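Local atomic coordinates of polymeric Immunoglobulin Receptor (Oncorhynchus mykiss, PDB entry 5F1S), a protein that binds polymeric immunoglobulins and, as a receptor of mucosal immunity, probably carries them across epithelia, its ectodomain being the source of secretory component. Residues Ala9-Arg14 / Gly113-Asn118; Val16-His21 / Leu106-Ile111; Val30-Arg35 / Asp101-Leu106; Ser154-Asp159 / Tyr164-Val169; Tyr194-Gly199 / Val203-Leu208. All coordinates share one frame; numbering follows the deposited sequence.

Contact 1: Ala9-Arg14 / Gly113-Asn118; sequences AVLEGR and GLSVVN
Leu11 and Gly113 have the nearest CA atoms across the two segments, 7.2 Å apart, and no backbone pairing forms; the Leu11 side chain spans the distance, to a backbone carbonyl and to a serine hydroxyl. CD2 of Leu11 lies 3.7 Å from the carbonyl oxygen Gly113 O, and its CD1 comes to 3.5 Å from Ser115 OG. With CG of Leu11 set beside its own backbone N and opposite the carbonyl carbon (chi1 -66°), the two methyls of the fork reach successive points at the start of strand 114-116. This is the junction of the two immunoglobulin V-set domains: Leu11 ends the outer strand 8-11 of the first, while Ser115 lies on an edge strand of the second. Just past Leu11 the chain reverses in a type II beta turn, closed by Arg14 N to Leu11 O at 3.1 Å, and Gly13 occupies it with a positive phi of 103°. Arg14 then extends its guanidinium to the second domain, where NH1 and NH2 hydrogen-bond to the carbonyl oxygens of Tyr135 and Lys177. Leu134, from strand 129-135, touches the side chains of Leu11, Arg14 and Ser115, and Gly113 N is held by Ser136 OG.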
# COMPACT_ATOMS: atom_id res chain seq x y z
N ALA A 9 3.68 4.82 3.16
CA ALA A 9 4.20 3.50 3.45
C ALA A 9 3.57 2.52 2.47
O ALA A 9 2.36 2.54 2.26
CB ALA A 9 3.91 3.09 4.90
N VAL A 10 4.38 1.71 1.84
CA VAL A 10 3.88 0.83 0.82
C VAL A 10 4.57 -0.52 0.97
O VAL A 10 5.77 -0.57 1.22
CB VAL A 10 4.14 1.44 -0.57
CG1 VAL A 10 5.63 1.65 -0.78
CG2 VAL A 10 3.61 0.55 -1.65
N LEU A 11 3.82 -1.60 0.75
CA LEU A 11 4.43 -2.93 0.80
C LEU A 11 5.35 -3.19 -0.40
O LEU A 11 5.04 -2.84 -1.54
CB LEU A 11 3.34 -4.00 0.80
CG LEU A 11 2.43 -4.05 2.02
CD1 LEU A 11 1.23 -4.94 1.78
CD2 LEU A 11 3.19 -4.54 3.17
N GLU A 12 6.48 -3.85 -0.13
CA GLU A 12 7.45 -4.14 -1.18
C GLU A 12 6.80 -4.88 -2.33
O GLU A 12 6.03 -5.82 -2.14
CB GLU A 12 8.60 -4.98 -0.61
CG GLU A 12 9.80 -5.06 -1.51
CD GLU A 12 10.98 -5.82 -0.89
OE1 GLU A 12 10.71 -6.86 -0.23
OE2 GLU A 12 12.14 -5.40 -1.07
N GLY A 13 7.08 -4.41 -3.54
CA GLY A 13 6.47 -4.95 -4.73
C GLY A 13 5.35 -4.13 -5.33
O GLY A 13 5.04 -4.30 -6.50
N ARG A 14 4.70 -3.28 -4.54
CA ARG A 14 3.62 -2.45 -5.01
C ARG A 14 4.15 -1.18 -5.68
O ARG A 14 5.34 -0.86 -5.67
CB ARG A 14 2.70 -2.04 -3.84
CG ARG A 14 1.96 -3.15 -3.02
CD ARG A 14 0.99 -3.89 -3.81
NE ARG A 14 -0.15 -4.45 -3.02
CZ ARG A 14 -0.06 -5.50 -2.20
NH1 ARG A 14 1.09 -6.10 -1.95
NH2 ARG A 14 -1.14 -5.97 -1.61
N GLY A 113 6.31 -7.35 4.92
CA GLY A 113 5.38 -7.97 5.82
C GLY A 113 3.97 -7.92 5.30
O GLY A 113 3.73 -8.07 4.09
N LEU A 114 3.02 -7.71 6.22
CA LEU A 114 1.60 -7.82 5.91
C LEU A 114 0.89 -6.57 6.38
O LEU A 114 1.34 -5.89 7.31
CB LEU A 114 0.91 -9.04 6.57
CG LEU A 114 1.30 -10.39 5.94
CD1 LEU A 114 2.62 -10.83 6.47
CD2 LEU A 114 0.21 -11.40 6.23
N SER A 115 -0.23 -6.27 5.72
CA SER A 115 -1.12 -5.20 6.19
C SER A 115 -2.55 -5.61 5.93
O SER A 115 -2.83 -6.62 5.28
CB SER A 115 -0.82 -3.87 5.49
OG SER A 115 -1.21 -3.97 4.14
N VAL A 116 -3.49 -4.83 6.41
CA VAL A 116 -4.89 -5.19 6.22
C VAL A 116 -5.65 -3.96 5.78
O VAL A 116 -5.38 -2.85 6.25
CB VAL A 116 -5.47 -5.83 7.49
CG1 VAL A 116 -5.47 -4.84 8.65
CG2 VAL A 116 -6.83 -6.38 7.24
N VAL A 117 -6.57 -4.17 4.83
CA VAL A 117 -7.36 -3.06 4.32
C VAL A 117 -8.15 -2.43 5.46
O VAL A 117 -7.99 -1.24 5.77
CB VAL A 117 -8.29 -3.52 3.17
CG1 VAL A 117 -9.25 -2.40 2.79
CG2 VAL A 117 -7.48 -4.00 1.91
N ASN A 118 -8.96 -3.23 6.14
CA ASN A 118 -9.71 -2.74 7.29
C ASN A 118 -9.42 -3.64 8.48
O ASN A 118 -9.77 -4.82 8.45
CB ASN A 118 -11.21 -2.72 6.97
CG ASN A 118 -12.06 -2.08 8.08
OD1 ASN A 118 -11.54 -1.36 8.97
ND2 ASN A 118 -13.37 -2.34 8.04

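Contact 2: Val16-His21 / Leu106-Ile111; sequences VMIPCH and LHINVI
Ile18 points its CD1 methyl straight at that of Ile108, and the two side chains meet tip to tip at 3.8 Å. Each isoleucine has CG1 lying beside its own backbone N, with chi1 -63° in Ile18 and -58° in Ile108, and each CG1-CD1 arm is extended, which carries the methyls toward the opposing strand. The backbones stand well apart: the axes of 16-21 and 106-111 approach to 11.2 Å and run antiparallel at 178°. Strand 16-22 belongs to one sheet of the first V-set domain and strand 103-111 to the other, so these residues face each other across the interior of an immunoglobulin beta sandwich. The other branch of Ile18 turns to a different neighbour, CG2 standing 4.4 Å from Leu106 CD1. Val16 CG2 approaches Ile108 CD1 more loosely, at 4.5 Å, so that one methyl of Ile108 serves two residues of the opposing strand. Everything that touches is aliphatic, and Ile18, Leu106 and Ile108 are all buried. Trp33 of strand 31-35 packs on Ile18, Cys20 and Leu106. Two residues along from Ile18, Cys20 forms the intersheet disulfide with Cys90 that is the hallmark of the fold, while Leu80 and Leu8 adjoin Val16.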
# COMPACT_ATOMS: atom_id res chain seq x y z
N VAL A 16 3.49 3.13 -6.54
CA VAL A 16 2.87 4.36 -6.05
C VAL A 16 2.65 5.32 -7.21
O VAL A 16 3.40 5.32 -8.19
CB VAL A 16 3.69 5.06 -4.95
CG1 VAL A 16 3.76 4.18 -3.68
CG2 VAL A 16 5.07 5.44 -5.42
N MET A 17 1.62 6.13 -7.07
CA MET A 17 1.27 7.17 -8.02
C MET A 17 1.21 8.46 -7.23
O MET A 17 0.35 8.59 -6.36
CB MET A 17 -0.08 6.89 -8.70
CG MET A 17 -0.48 7.97 -9.66
SD MET A 17 -2.19 7.62 -10.34
CE MET A 17 -3.17 7.93 -8.98
N ILE A 18 2.13 9.39 -7.50
CA ILE A 18 2.37 10.56 -6.67
C ILE A 18 2.01 11.79 -7.48
O ILE A 18 2.68 12.07 -8.48
CB ILE A 18 3.83 10.62 -6.20
CG1 ILE A 18 4.09 9.39 -5.33
CG2 ILE A 18 4.10 11.89 -5.46
CD1 ILE A 18 5.55 9.11 -5.16
N PRO A 19 1.04 12.59 -7.04
CA PRO A 19 0.79 13.91 -7.68
C PRO A 19 1.72 14.98 -7.13
O PRO A 19 1.77 15.22 -5.92
CB PRO A 19 -0.66 14.21 -7.30
CG PRO A 19 -0.79 13.59 -5.88
CD PRO A 19 0.07 12.33 -5.95
N CYS A 20 2.32 15.73 -8.06
CA CYS A 20 3.09 16.92 -7.76
C CYS A 20 2.32 18.08 -8.35
O CYS A 20 2.43 18.35 -9.56
CB CYS A 20 4.49 16.83 -8.37
SG CYS A 20 5.57 15.49 -7.71
N HIS A 21 1.56 18.77 -7.50
CA HIS A 21 0.74 19.89 -7.94
C HIS A 21 1.58 21.17 -7.93
O HIS A 21 2.46 21.35 -7.09
CB HIS A 21 -0.51 20.07 -7.08
CG HIS A 21 -1.60 19.06 -7.35
ND1 HIS A 21 -2.60 19.25 -8.28
CD2 HIS A 21 -1.80 17.84 -6.82
CE1 HIS A 21 -3.39 18.18 -8.29
NE2 HIS A 21 -2.93 17.33 -7.40
N LEU A 106 8.72 14.29 0.01
CA LEU A 106 7.96 13.34 0.82
C LEU A 106 8.83 12.12 1.02
O LEU A 106 9.77 11.87 0.27
CB LEU A 106 6.63 12.94 0.20
CG LEU A 106 6.71 11.80 -0.81
CD1 LEU A 106 5.37 11.39 -1.25
CD2 LEU A 106 7.53 12.29 -1.97
N HIS A 107 8.49 11.36 2.05
CA HIS A 107 9.25 10.18 2.39
C HIS A 107 8.44 8.97 1.97
O HIS A 107 7.23 8.95 2.17
CB HIS A 107 9.57 10.09 3.90
CG HIS A 107 10.45 8.94 4.25
ND1 HIS A 107 9.96 7.72 4.67
CD2 HIS A 107 11.80 8.80 4.20
CE1 HIS A 107 10.97 6.89 4.88
NE2 HIS A 107 12.10 7.52 4.59
N ILE A 108 9.10 7.98 1.39
CA ILE A 108 8.48 6.72 0.99
C ILE A 108 9.15 5.61 1.80
O ILE A 108 10.38 5.46 1.74
CB ILE A 108 8.62 6.44 -0.52
CG1 ILE A 108 8.01 7.57 -1.32
CG2 ILE A 108 7.98 5.13 -0.86
CD1 ILE A 108 8.19 7.43 -2.92
N ASN A 109 8.37 4.87 2.56
CA ASN A 109 8.88 3.76 3.37
C ASN A 109 8.35 2.48 2.75
O ASN A 109 7.14 2.26 2.74
CB ASN A 109 8.42 3.90 4.82
CG ASN A 109 9.05 2.85 5.73
OD1 ASN A 109 10.14 2.35 5.44
ND2 ASN A 109 8.35 2.51 6.80
N VAL A 110 9.24 1.66 2.20
CA VAL A 110 8.85 0.44 1.53
C VAL A 110 9.04 -0.70 2.53
O VAL A 110 10.16 -0.96 2.97
CB VAL A 110 9.67 0.19 0.26
CG1 VAL A 110 9.13 -1.05 -0.47
CG2 VAL A 110 9.58 1.36 -0.66
N ILE A 111 7.96 -1.37 2.86
CA ILE A 111 7.96 -2.27 4.01
C ILE A 111 7.79 -3.71 3.58
O ILE A 111 7.11 -4.05 2.61
CB ILE A 111 6.87 -1.87 5.03
CG1 ILE A 111 5.53 -1.85 4.41
CG2 ILE A 111 7.17 -0.47 5.57
CD1 ILE A 111 4.42 -1.41 5.43

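Contact 3: Val30-Arg35 / Asp101-Leu106; sequences VKYWCR and DVTASL
Trp33 and Leu106 cross at about a right angle, the far corner of the indole ring, CH2, coming to 3.6 Å from Leu106 CD2. The CB of Trp33 starts away from segment 101-106, but with CG anti to the backbone N (chi1 179°) the long ring system swings its six-membered end back to the leucine. Leu106 answers with CG held between its own backbone N and carbonyl carbon (chi1 85°), which brings the end of its side chain nearer as well. A second, lighter meeting lies along the strands, where Tyr32 and Thr103 slant past each other, hydroxyl against methyl, with Tyr32 OH 4.0 Å from Thr103 CG2. The threonine offers its methyl there, while its hydroxyl is hydrogen-bonded to Ser99 O. Strands 31-35 and 103-111 do not adjoin: strand 86-92 runs between them in the sheet, and the nearest CA atoms, those of Tyr32 and Thr103, are 9.4 Å apart. Cys90 of that middle strand touches Trp33, the core tryptophan packed by the canonical immunoglobulin disulfide. The indole NE1 is hydrogen-bonded outside both segments, so Trp33 and Leu106 are held by close apolar packing, without a directional bond between them.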
# COMPACT_ATOMS: atom_id res chain seq x y z
N VAL A 30 10.17 22.36 -17.45
CA VAL A 30 10.45 20.94 -17.29
C VAL A 30 10.21 20.54 -15.84
O VAL A 30 10.56 21.28 -14.90
CB VAL A 30 11.88 20.63 -17.72
CG1 VAL A 30 12.25 19.17 -17.47
CG2 VAL A 30 12.07 21.03 -19.21
N LYS A 31 9.58 19.39 -15.65
CA LYS A 31 9.33 18.85 -14.32
C LYS A 31 10.28 17.69 -14.07
O LYS A 31 10.69 16.98 -15.00
CB LYS A 31 7.87 18.36 -14.19
CG LYS A 31 6.80 19.34 -14.70
CD LYS A 31 6.98 20.74 -14.07
CE LYS A 31 5.74 21.63 -14.36
NZ LYS A 31 5.51 21.85 -15.83
N TYR A 32 10.63 17.48 -12.81
CA TYR A 32 11.54 16.40 -12.50
C TYR A 32 11.21 15.79 -11.14
O TYR A 32 10.45 16.34 -10.34
CB TYR A 32 13.02 16.85 -12.58
CG TYR A 32 13.46 17.85 -11.56
CD1 TYR A 32 14.10 17.45 -10.41
CD2 TYR A 32 13.27 19.22 -11.77
CE1 TYR A 32 14.54 18.41 -9.46
CE2 TYR A 32 13.69 20.17 -10.83
CZ TYR A 32 14.34 19.74 -9.69
OH TYR A 32 14.76 20.65 -8.76
N TRP A 33 11.75 14.59 -10.93
CA TRP A 33 11.57 13.79 -9.72
C TRP A 33 12.95 13.39 -9.24
O TRP A 33 13.72 12.80 -10.00
CB TRP A 33 10.72 12.57 -10.02
CG TRP A 33 10.44 11.63 -8.93
CD1 TRP A 33 10.89 10.34 -8.81
CD2 TRP A 33 9.60 11.87 -7.81
NE1 TRP A 33 10.39 9.78 -7.68
CE2 TRP A 33 9.54 10.67 -7.07
CE3 TRP A 33 8.85 12.97 -7.39
CZ2 TRP A 33 8.82 10.56 -5.89
CZ3 TRP A 33 8.10 12.85 -6.24
CH2 TRP A 33 8.10 11.65 -5.49
N CYS A 34 13.27 13.74 -7.99
CA CYS A 34 14.61 13.69 -7.42
C CYS A 34 14.59 12.76 -6.20
O CYS A 34 13.59 12.72 -5.49
CB CYS A 34 15.09 15.12 -6.98
SG CYS A 34 16.77 15.51 -7.59
N ARG A 35 15.68 12.03 -5.95
CA ARG A 35 15.82 11.22 -4.74
C ARG A 35 16.98 11.74 -3.89
O ARG A 35 18.07 12.00 -4.42
CB ARG A 35 16.06 9.77 -5.11
CG ARG A 35 16.11 8.87 -3.89
CD ARG A 35 16.42 7.45 -4.25
NE ARG A 35 16.39 6.71 -2.98
CZ ARG A 35 16.61 5.40 -2.88
NH1 ARG A 35 16.89 4.68 -3.96
NH2 ARG A 35 16.57 4.83 -1.68
N ASP A 101 9.89 27.43 -3.41
CA ASP A 101 8.68 27.67 -4.17
C ASP A 101 8.47 26.63 -5.28
O ASP A 101 7.37 26.60 -5.83
CB ASP A 101 8.72 29.05 -4.86
CG ASP A 101 8.54 30.23 -3.87
OD1 ASP A 101 7.88 30.05 -2.82
OD2 ASP A 101 9.03 31.34 -4.19
N VAL A 102 9.48 25.86 -5.66
CA VAL A 102 9.38 25.01 -6.86
C VAL A 102 9.77 23.58 -6.55
O VAL A 102 10.09 22.80 -7.46
CB VAL A 102 10.24 25.58 -8.01
CG1 VAL A 102 9.57 26.83 -8.53
CG2 VAL A 102 11.65 25.86 -7.59
N THR A 103 9.75 23.20 -5.27
CA THR A 103 10.06 21.81 -4.90
C THR A 103 9.16 21.40 -3.72
O THR A 103 8.59 22.24 -3.01
CB THR A 103 11.54 21.60 -4.50
OG1 THR A 103 11.82 22.36 -3.31
CG2 THR A 103 12.57 21.96 -5.62
N ALA A 104 9.03 20.09 -3.52
CA ALA A 104 8.28 19.59 -2.37
C ALA A 104 8.79 18.19 -2.10
O ALA A 104 9.12 17.46 -3.05
CB ALA A 104 6.75 19.60 -2.61
N SER A 105 8.93 17.81 -0.82
CA SER A 105 9.48 16.50 -0.52
C SER A 105 8.40 15.57 0.04
O SER A 105 7.38 16.00 0.59
CB SER A 105 10.60 16.57 0.51
OG SER A 105 10.11 17.24 1.66
N LEU A 106 8.72 14.29 0.01
CA LEU A 106 7.96 13.34 0.82
C LEU A 106 8.83 12.12 1.02
O LEU A 106 9.77 11.87 0.27
CB LEU A 106 6.63 12.94 0.20
CG LEU A 106 6.71 11.80 -0.81
CD1 LEU A 106 5.37 11.39 -1.25
CD2 LEU A 106 7.53 12.29 -1.97

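Contact 4: Ser154-Asp159 / Tyr164-Val169; sequences SCLVTD and YEDQAV
An Asx motif shapes one side of this contact in the second V-set domain: Asp166 OD1 accepts from Ala168 N at 2.8 Å, the Asx turn proper, and from Val169 N at 2.9 Å, the second donor lying nearly in line with the C-O bond. The other carboxylate oxygen, OD2, takes the hydroxyl hydrogen of Tyr164 at 2.6 Å, met from above the carboxylate plane by 41°. One aspartate therefore fixes both the bend of the chain and the far end of the tyrosine ring. Over one face of that ring sits Leu156, with CB 4.0 Å from the centroid and only 8° off the normal, a well-centred CH-pi contact. Segments 154-159 and 164-169 flank a short connection between strand 156-157, at the edge of one sheet of the sandwich, and strand 163-165, at the edge of the other. From CB the leucine forks: CD2 follows the ring to its phenolic end, 3.6 Å from Tyr164 OH, while CD1 nestles against Val169 CG1 at 3.9 Å. With CG anti to the backbone N (chi1 174°), the Tyr164 ring lies alongside segment 154-159, its CD1 3.4 Å from Val157 O. Ile171 packs beside Leu156 and Tyr164, Val181 and Leu183 cover Val169, and Cys155 is tied to Cys147 by a disulfide next to Leu156.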
# COMPACT_ATOMS: atom_id res chain seq x y z
N SER A 154 -5.23 -22.78 16.41
CA SER A 154 -6.43 -22.43 15.67
C SER A 154 -6.15 -22.07 14.22
O SER A 154 -7.11 -21.84 13.48
CB SER A 154 -7.16 -21.25 16.33
OG SER A 154 -6.46 -20.03 16.09
N CYS A 155 -4.89 -22.02 13.78
CA CYS A 155 -4.60 -21.52 12.44
C CYS A 155 -5.24 -22.37 11.35
O CYS A 155 -5.21 -23.60 11.38
CB CYS A 155 -3.09 -21.44 12.18
SG CYS A 155 -2.23 -20.20 13.13
N LEU A 156 -5.83 -21.68 10.39
CA LEU A 156 -6.29 -22.26 9.14
C LEU A 156 -5.32 -21.83 8.04
O LEU A 156 -5.05 -20.64 7.88
CB LEU A 156 -7.70 -21.79 8.83
CG LEU A 156 -8.68 -21.91 9.98
CD1 LEU A 156 -10.00 -21.38 9.50
CD2 LEU A 156 -8.82 -23.36 10.44
N VAL A 157 -4.78 -22.80 7.29
CA VAL A 157 -3.61 -22.56 6.45
C VAL A 157 -3.94 -22.93 5.01
O VAL A 157 -4.64 -23.92 4.75
CB VAL A 157 -2.39 -23.32 6.99
CG1 VAL A 157 -1.17 -23.04 6.14
CG2 VAL A 157 -2.13 -22.94 8.44
N THR A 158 -3.46 -22.12 4.07
CA THR A 158 -3.71 -22.37 2.67
C THR A 158 -2.87 -23.55 2.19
O THR A 158 -1.78 -23.82 2.72
CB THR A 158 -3.35 -21.17 1.81
OG1 THR A 158 -2.00 -20.80 2.10
CG2 THR A 158 -4.28 -20.01 2.08
N ASP A 159 -3.34 -24.17 1.12
CA ASP A 159 -2.64 -25.30 0.52
C ASP A 159 -1.73 -24.80 -0.58
O ASP A 159 -1.59 -23.60 -0.82
CB ASP A 159 -3.64 -26.34 0.01
CG ASP A 159 -4.55 -25.85 -1.11
OD1 ASP A 159 -4.25 -24.83 -1.77
OD2 ASP A 159 -5.60 -26.51 -1.34
N TYR A 164 -7.99 -22.58 1.14
CA TYR A 164 -8.45 -23.28 2.33
C TYR A 164 -9.96 -23.13 2.34
O TYR A 164 -10.48 -22.04 2.05
CB TYR A 164 -7.87 -22.75 3.64
CG TYR A 164 -8.53 -23.43 4.83
CD1 TYR A 164 -7.93 -24.54 5.43
CD2 TYR A 164 -9.76 -23.00 5.32
CE1 TYR A 164 -8.52 -25.20 6.48
CE2 TYR A 164 -10.38 -23.66 6.36
CZ TYR A 164 -9.76 -24.77 6.94
OH TYR A 164 -10.35 -25.43 7.99
N GLU A 165 -10.67 -24.20 2.64
CA GLU A 165 -12.11 -24.07 2.74
C GLU A 165 -12.65 -25.13 3.68
O GLU A 165 -12.26 -26.30 3.58
CB GLU A 165 -12.78 -24.17 1.37
CG GLU A 165 -14.29 -24.04 1.45
CD GLU A 165 -14.96 -23.52 0.17
OE1 GLU A 165 -15.79 -22.57 0.26
OE2 GLU A 165 -14.68 -24.07 -0.92
N ASP A 166 -13.48 -24.70 4.62
CA ASP A 166 -14.30 -25.61 5.43
C ASP A 166 -15.69 -24.99 5.52
O ASP A 166 -16.07 -24.13 4.73
CB ASP A 166 -13.64 -25.91 6.79
CG ASP A 166 -13.58 -24.70 7.71
OD1 ASP A 166 -14.36 -23.78 7.50
OD2 ASP A 166 -12.75 -24.70 8.65
N GLN A 167 -16.51 -25.49 6.45
CA GLN A 167 -17.91 -25.05 6.50
C GLN A 167 -18.03 -23.57 6.86
O GLN A 167 -18.99 -22.91 6.45
CB GLN A 167 -18.67 -25.88 7.53
CG GLN A 167 -19.04 -27.26 7.08
CD GLN A 167 -19.87 -27.94 8.13
OE1 GLN A 167 -19.34 -28.53 9.08
NE2 GLN A 167 -21.19 -27.81 8.01
N ALA A 168 -17.06 -23.06 7.60
CA ALA A 168 -17.15 -21.72 8.19
C ALA A 168 -16.30 -20.67 7.50
O ALA A 168 -16.64 -19.48 7.55
CB ALA A 168 -16.72 -21.79 9.65
N VAL A 169 -15.19 -21.07 6.88
CA VAL A 169 -14.16 -20.13 6.45
C VAL A 169 -13.62 -20.55 5.10
O VAL A 169 -13.36 -21.74 4.89
CB VAL A 169 -13.03 -20.06 7.49
CG1 VAL A 169 -11.89 -19.15 6.98
CG2 VAL A 169 -13.57 -19.58 8.86

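Contact 5: Tyr194-Gly199 / Val203-Leu208; sequences YWCAAG and VAVYIL
Strands 194-198 and 203-208 run antiparallel, their axes 4.6 Å apart at closest and inclined at 144°, joined by four backbone hydrogen bonds. Tyr194 and Val205 form one hydrogen-bonded pair, Tyr194 N to Val205 O 2.7 Å and Val205 N to Tyr194 O 2.9 Å; Cys196 and Val203 form the next. Between them Trp195 and Ala204 make a non-hydrogen-bonded pair, and CA-H...O contacts from Trp195 to Val203 O and from Ala204 to Tyr194 O fill in the spacing. On the face carrying Tyr194, Cys196, Val203 and Val205, the tyrosine ring crosses Ile207 at about a right angle, with CD2 3.7 Å from Ile207 CG1, while the carbonyl oxygen of Val205 lies at the ring edge, in its plane. Cys196 CB touches Val203 CG1 at 3.6 Å, and its sulfur lies 3.9 Å from Val205 CG2. Trp195 is on the other face; with CG beside its backbone N (chi1 -61°) the indole leans across to the neighbouring strand, and CZ3 packs 3.6 Å from Ala204 CB. Tyr194 also stacks on Trp146, and its hydroxyl is hydrogen-bonded to Asp190 O and Arg148 NH1. The hydroxyl bond to Asp190, a short way back along the chain, is that of the tyrosine corner familiar in immunoglobulin domains. Cys196 closes the intersheet disulfide with Cys133, so this hairpin corresponds to the F and G strands of the V-type fold.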
# COMPACT_ATOMS: atom_id res chain seq x y z
N TYR A 194 -7.90 -11.55 15.75
CA TYR A 194 -7.37 -12.57 14.85
C TYR A 194 -6.07 -12.07 14.24
O TYR A 194 -5.73 -10.89 14.32
CB TYR A 194 -8.35 -12.85 13.70
CG TYR A 194 -9.62 -13.51 14.16
CD1 TYR A 194 -9.77 -14.90 14.09
CD2 TYR A 194 -10.67 -12.73 14.71
CE1 TYR A 194 -10.92 -15.50 14.53
CE2 TYR A 194 -11.83 -13.33 15.16
CZ TYR A 194 -11.96 -14.73 15.06
OH TYR A 194 -13.08 -15.37 15.49
N TRP A 195 -5.40 -12.98 13.53
CA TRP A 195 -4.19 -12.66 12.80
C TRP A 195 -4.33 -13.13 11.36
O TRP A 195 -4.77 -14.26 11.12
CB TRP A 195 -2.98 -13.36 13.41
CG TRP A 195 -2.60 -13.06 14.78
CD1 TRP A 195 -2.74 -13.88 15.85
CD2 TRP A 195 -2.01 -11.86 15.26
NE1 TRP A 195 -2.24 -13.27 16.98
CE2 TRP A 195 -1.75 -12.05 16.64
CE3 TRP A 195 -1.62 -10.67 14.67
CZ2 TRP A 195 -1.19 -11.06 17.43
CZ3 TRP A 195 -1.01 -9.68 15.48
CH2 TRP A 195 -0.80 -9.90 16.82
N CYS A 196 -3.94 -12.25 10.42
CA CYS A 196 -3.48 -12.63 9.09
C CYS A 196 -1.99 -12.87 9.23
O CYS A 196 -1.29 -12.01 9.75
CB CYS A 196 -3.70 -11.52 8.03
SG CYS A 196 -5.34 -11.04 7.70
N ALA A 197 -1.46 -14.00 8.73
CA ALA A 197 -0.05 -14.24 8.97
C ALA A 197 0.56 -15.02 7.81
O ALA A 197 -0.13 -15.69 7.06
CB ALA A 197 0.26 -15.02 10.28
N ALA A 198 1.85 -14.80 7.64
CA ALA A 198 2.66 -15.53 6.67
C ALA A 198 4.07 -15.54 7.20
O ALA A 198 4.56 -14.52 7.69
CB ALA A 198 2.57 -14.91 5.27
N GLY A 199 4.73 -16.70 7.17
CA GLY A 199 6.02 -16.73 7.83
C GLY A 199 5.92 -16.27 9.27
O GLY A 199 5.00 -16.65 10.00
N VAL A 203 -0.51 -9.54 10.97
CA VAL A 203 -1.24 -8.29 11.16
C VAL A 203 -2.55 -8.62 11.88
O VAL A 203 -3.22 -9.60 11.55
CB VAL A 203 -1.49 -7.54 9.83
CG1 VAL A 203 -2.33 -8.33 8.85
CG2 VAL A 203 -2.20 -6.23 10.14
N ALA A 204 -2.87 -7.82 12.91
CA ALA A 204 -4.05 -8.05 13.74
C ALA A 204 -5.32 -7.51 13.09
O ALA A 204 -5.34 -6.43 12.47
CB ALA A 204 -3.83 -7.41 15.13
N VAL A 205 -6.40 -8.28 13.22
CA VAL A 205 -7.72 -7.95 12.68
C VAL A 205 -8.73 -8.25 13.77
O VAL A 205 -8.69 -9.32 14.40
CB VAL A 205 -8.05 -8.76 11.41
CG1 VAL A 205 -9.41 -8.33 10.81
CG2 VAL A 205 -6.92 -8.63 10.38
N TYR A 206 -9.62 -7.30 14.02
CA TYR A 206 -10.71 -7.48 14.97
C TYR A 206 -12.01 -7.73 14.23
O TYR A 206 -12.33 -7.00 13.30
CB TYR A 206 -10.88 -6.23 15.86
CG TYR A 206 -11.78 -6.50 17.05
CD1 TYR A 206 -13.16 -6.29 16.97
CD2 TYR A 206 -11.27 -6.98 18.26
CE1 TYR A 206 -14.00 -6.57 18.04
CE2 TYR A 206 -12.10 -7.24 19.34
CZ TYR A 206 -13.47 -7.02 19.24
OH TYR A 206 -14.31 -7.28 20.30
N ILE A 207 -12.74 -8.77 14.65
CA ILE A 207 -14.06 -9.09 14.10
C ILE A 207 -15.08 -8.78 15.19
O ILE A 207 -15.00 -9.33 16.30
CB ILE A 207 -14.17 -10.57 13.68
CG1 ILE A 207 -13.09 -10.94 12.64
CG2 ILE A 207 -15.58 -10.87 13.13
CD1 ILE A 207 -13.20 -10.15 11.36
N LEU A 208 -16.05 -7.93 14.88
CA LEU A 208 -17.15 -7.67 15.79
C LEU A 208 -18.42 -8.25 15.20
O LEU A 208 -18.87 -7.78 14.16
CB LEU A 208 -17.31 -6.18 16.02
CG LEU A 208 -18.49 -5.80 16.91
CD1 LEU A 208 -18.33 -6.39 18.27
CD2 LEU A 208 -18.59 -4.30 16.96

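Contacts 2 and 3 belong to the first V-set domain, contacts 4 and 5 to the second, and contact 1 joins the two. Contact 3 is nested inside the chain loop closed by contact 2; they share Leu106, and Ile18 CD1 lies 3.6 Å from Trp33 CH2, making one continuous core. Contact 1 touches contact 2 through backbone hydrogen bonds of Val10 and Glu12 with Ile111, and contact 5 through Val116, whose CG1 is 3.8 Å from Val203 CG2. Contacts 4 and 5 have centres about 14 Å apart and do not touch. The ends of the molecule are distant: the centres of contacts 3 and 4 stand about 48 Å apart.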